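Local coordinates for protein ABC-type metal ion transport system, periplasmic component (Vibrio vulnificus, PDB 3K2D) that binds methionine and is probably the substrate-binding lipoprotein of an ABC-type importer, known also as an immunogenic lipoprotein that activates Toll-like receptor 2, at residues V8-E17 against G54-Q62. The protein carries 4 engineered substitutions. Numbering follows the deposited sequence.
Engineered in segment 54-62: Met58 (natural residue Ile). With MET (methionine), chain C.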
loop_
_atom_site.group_PDB
_atom_site.type_symbol
_atom_site.label_atom_id
_atom_site.label_comp_id
_atom_site.label_asym_id
_atom_site.label_seq_id
_atom_site.Cartn_x
_atom_site.Cartn_y
_atom_site.Cartn_z
ATOM N N VAL A 8 -22.303 -6.412 -3.551
ATOM C CA VAL A 8 -21.453 -6.296 -2.380
ATOM C C VAL A 8 -20.432 -5.200 -2.679
ATOM O O VAL A 8 -19.826 -5.181 -3.752
ATOM C CB VAL A 8 -20.745 -7.646 -2.066
ATOM C CG1 VAL A 8 -19.867 -8.065 -3.217
ATOM C CG2 VAL A 8 -19.934 -7.527 -0.812
ATOM N N LYS A 9 -20.267 -4.275 -1.738
ATOM C CA LYS A 9 -19.343 -3.165 -1.911
ATOM C C LYS A 9 -17.937 -3.456 -1.422
ATOM O O LYS A 9 -17.726 -3.719 -0.238
ATOM C CB LYS A 9 -19.875 -1.925 -1.198
ATOM C CG LYS A 9 -21.060 -1.300 -1.880
ATOM C CD LYS A 9 -21.639 -0.147 -1.084
ATOM C CE LYS A 9 -22.877 0.386 -1.789
ATOM N NZ LYS A 9 -23.742 1.213 -0.895
ATOM N N VAL A 10 -16.980 -3.400 -2.345
ATOM C CA VAL A 10 -15.578 -3.634 -2.026
ATOM C C VAL A 10 -14.835 -2.306 -2.151
ATOM O O VAL A 10 -14.954 -1.609 -3.162
ATOM C CB VAL A 10 -14.925 -4.656 -2.999
ATOM C CG1 VAL A 10 -13.458 -4.840 -2.653
ATOM C CG2 VAL A 10 -15.649 -5.995 -2.926
ATOM N N GLY A 11 -14.081 -1.957 -1.112
ATOM C CA GLY A 11 -13.321 -0.719 -1.124
ATOM C C GLY A 11 -11.902 -0.944 -1.623
ATOM O O GLY A 11 -11.214 -1.860 -1.173
ATOM N N VAL A 12 -11.469 -0.110 -2.564
ATOM C CA VAL A 12 -10.133 -0.231 -3.123
ATOM C C VAL A 12 -9.534 1.150 -3.371
ATOM O O VAL A 12 -10.204 2.170 -3.210
ATOM C CB VAL A 12 -10.164 -1.029 -4.451
ATOM C CG1 VAL A 12 -10.822 -2.394 -4.229
ATOM C CG2 VAL A 12 -10.912 -0.242 -5.518
ATOM N N MET A 13 -8.270 1.195 -3.757
ATOM C CA MET A 13 -7.650 2.478 -4.017
ATOM C C MET A 13 -7.766 2.821 -5.497
ATOM O O MET A 13 -7.619 1.960 -6.371
ATOM C CB MET A 13 -6.177 2.466 -3.575
ATOM C CG MET A 13 -5.946 2.162 -2.073
ATOM S SD MET A 13 -6.895 3.113 -0.932
ATOM C CE MET A 13 -6.216 4.458 -1.087
ATOM N N ALA A 14 -8.059 4.087 -5.770
ATOM C CA ALA A 14 -8.191 4.590 -7.133
ATOM C C ALA A 14 -6.924 4.312 -7.971
ATOM O O ALA A 14 -5.825 4.220 -7.434
ATOM C CB ALA A 14 -8.464 6.085 -7.084
ATOM N N GLY A 15 -7.081 4.164 -9.284
ATOM C CA GLY A 15 -5.926 3.925 -10.134
ATOM C C GLY A 15 -5.567 2.486 -10.492
ATOM O O GLY A 15 -6.434 1.644 -10.719
ATOM N N ALA A 16 -4.267 2.217 -10.551
ATOM C CA ALA A 16 -3.749 0.904 -10.893
ATOM C C ALA A 16 -4.404 -0.210 -10.098
ATOM O O ALA A 16 -4.775 -1.249 -10.651
ATOM C CB ALA A 16 -2.239 0.875 -10.675
ATOM N N GLU A 17 -4.545 -0.004 -8.798
ATOM C CA GLU A 17 -5.139 -1.028 -7.952
ATOM C C GLU A 17 -6.618 -1.289 -8.236
ATOM O O GLU A 17 -7.094 -2.416 -8.092
ATOM C CB GLU A 17 -4.901 -0.680 -6.482
ATOM C CG GLU A 17 -3.495 -1.052 -6.043
ATOM C CD GLU A 17 -3.169 -0.634 -4.621
ATOM O OE1 GLU A 17 -4.038 -0.785 -3.732
ATOM O OE2 GLU A 17 -2.033 -0.173 -4.392
ATOM N N GLY A 54 -19.879 0.151 8.086
ATOM C CA GLY A 54 -20.891 -0.587 7.354
ATOM C C GLY A 54 -21.176 -0.003 5.979
ATOM O O GLY A 54 -22.143 -0.382 5.329
ATOM N N SER A 55 -20.332 0.916 5.522
ATOM C CA SER A 55 -20.528 1.541 4.220
ATOM C C SER A 55 -20.081 0.619 3.099
ATOM O O SER A 55 -20.530 0.760 1.958
ATOM C CB SER A 55 -19.763 2.865 4.151
ATOM O OG SER A 55 -20.174 3.740 5.187
ATOM N N ILE A 56 -19.180 -0.306 3.418
ATOM C CA ILE A 56 -18.699 -1.285 2.446
ATOM C C ILE A 56 -18.577 -2.628 3.162
ATOM O O ILE A 56 -18.464 -2.675 4.386
ATOM C CB ILE A 56 -17.327 -0.907 1.823
ATOM C CG1 ILE A 56 -16.292 -0.642 2.921
ATOM C CG2 ILE A 56 -17.485 0.284 0.896
ATOM C CD1 ILE A 56 -14.900 -0.314 2.382
ATOM N N ASP A 57 -18.600 -3.716 2.400
ATOM C CA ASP A 57 -18.541 -5.051 2.979
ATOM C C ASP A 57 -17.122 -5.569 3.152
ATOM O O ASP A 57 -16.899 -6.521 3.896
ATOM C CB ASP A 57 -19.362 -6.016 2.114
ATOM C CG ASP A 57 -20.837 -5.624 2.033
ATOM O OD1 ASP A 57 -21.611 -5.978 2.952
ATOM O OD2 ASP A 57 -21.226 -4.950 1.052
ATOM N N MET A 58 -16.168 -4.950 2.461
ATOM C CA MET A 58 -14.758 -5.341 2.558
ATOM C C MET A 58 -13.862 -4.360 1.800
ATOM O O MET A 58 -14.355 -3.520 1.041
ATOM C CB MET A 58 -14.546 -6.784 2.030
ATOM C CG MET A 58 -14.812 -7.034 0.520
ATOM S SD MET A 58 -14.729 -8.769 -0.044
ATOM C CE MET A 58 -16.264 -9.120 0.060
ATOM N N ASN A 59 -12.553 -4.429 2.040
ATOM C CA ASN A 59 -11.612 -3.571 1.320
ATOM C C ASN A 59 -10.333 -4.326 1.004
ATOM O O ASN A 59 -10.030 -5.354 1.614
ATOM C CB ASN A 59 -11.279 -2.284 2.094
ATOM C CG ASN A 59 -10.614 -2.543 3.443
ATOM O OD1 ASN A 59 -9.669 -3.327 3.560
ATOM N ND2 ASN A 59 -11.100 -1.857 4.468
ATOM N N ALA A 60 -9.590 -3.814 0.033
ATOM C CA ALA A 60 -8.340 -4.432 -0.377
ATOM C C ALA A 60 -7.350 -3.318 -0.674
ATOM O O ALA A 60 -7.331 -2.789 -1.785
ATOM C CB ALA A 60 -8.568 -5.293 -1.620
ATOM N N PHE A 61 -6.519 -2.971 0.309
ATOM C CA PHE A 61 -5.563 -1.881 0.122
ATOM C C PHE A 61 -4.409 -1.823 1.140
ATOM O O PHE A 61 -3.454 -1.073 0.947
ATOM C CB PHE A 61 -6.313 -0.552 0.207
ATOM C CG PHE A 61 -6.651 -0.160 1.619
ATOM C CD1 PHE A 61 -7.563 -0.899 2.359
ATOM C CD2 PHE A 61 -5.979 0.887 2.244
ATOM C CE1 PHE A 61 -7.798 -0.610 3.703
ATOM C CE2 PHE A 61 -6.205 1.186 3.584
ATOM C CZ PHE A 61 -7.118 0.432 4.320
ATOM N N GLN A 62 -4.483 -2.600 2.216
ATOM C CA GLN A 62 -3.454 -2.514 3.249
ATOM C C GLN A 62 -2.672 -3.772 3.552
ATOM O O GLN A 62 -3.000 -4.856 3.076
ATOM C CB GLN A 62 -4.096 -2.060 4.558
ATOM C CG GLN A 62 -4.915 -3.160 5.228
ATOM C CD GLN A 62 -6.018 -2.617 6.109
ATOM O OE1 GLN A 62 -5.763 -1.913 7.091
ATOM N NE2 GLN A 62 -7.262 -2.936 5.759
HETATM N N MET C . -0.355 -0.678 -0.764
HETATM C CA MET C . 0.734 -0.188 0.166
HETATM C C MET C . 1.986 -0.904 -0.197
HETATM O O MET C . 1.934 -2.141 -0.438
HETATM C CB MET C . 0.499 -0.504 1.629
HETATM C CG MET C . -0.680 0.136 2.209
HETATM S SD MET C . -0.604 0.152 3.966
HETATM C CE MET C . -2.142 0.994 4.047
HETATM O OXT MET C . 3.047 -0.262 -0.221
HETATM O O HOH W 1 -6.662 -1.181 -3.961
HETATM O O HOH W 2 -3.160 0.324 -1.443
#
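Gly11 joins strand 8-13 to its parallel neighbour 58-62 through both of its backbone polar atoms: Gly11 N donates to Met58 O (2.7 Å, N-H...O 167°) and Gly11 O accepts from Ala60 N at 2.8 Å. The two strands lie side by side in the mixed five-stranded sheet of one lobe of a periplasmic binding protein fold, with 36-41 beyond the first and the antiparallel 202-207 beyond the second. At the start of the pairing, Lys9 O takes Asp57 N at 2.8 Å and, more weakly, Met58 N. The Asp57 carboxylate turns back to the same residue, its OD2 receiving Lys9 N (3.0 Å) on the anti lone pair, while Val8 CG2 packs against Asp57 CB.

On the sheet face of Val10 and Ala60, Val10 CG2 touches CG of the engineered Met58, whose chain then bends at its last torsion (95°) and brings CE near Val8 CG2. The other face carries Ile56, which lays CD1 against the bare CA of Gly11, and Asn59, whose amide ND2 is held by Asn48 of helix 47-53.

Toward the bound methionine, whose pocket Phe61 and Gln62 line at the end of the second strand, Met13 bends at chi2 and chi3, setting CG on Phe61 CB and SD 4.9 Å from the centroid of the Phe61 ring, an oblique Met-aromatic contact. Gln62 CB covers one face of that ring. Where the strands part, a water accepts from Met13 N and donates to Ala60 O and to Glu17 OE1, bridging them. Glu17 OE2 is hydrogen-bonded to OG1 of Thr177, a residue of the methionine pocket. A second water donates to Glu17 OE1 and to Phe61 O, and accepts from the amino N of the bound methionine at 3.1 Å.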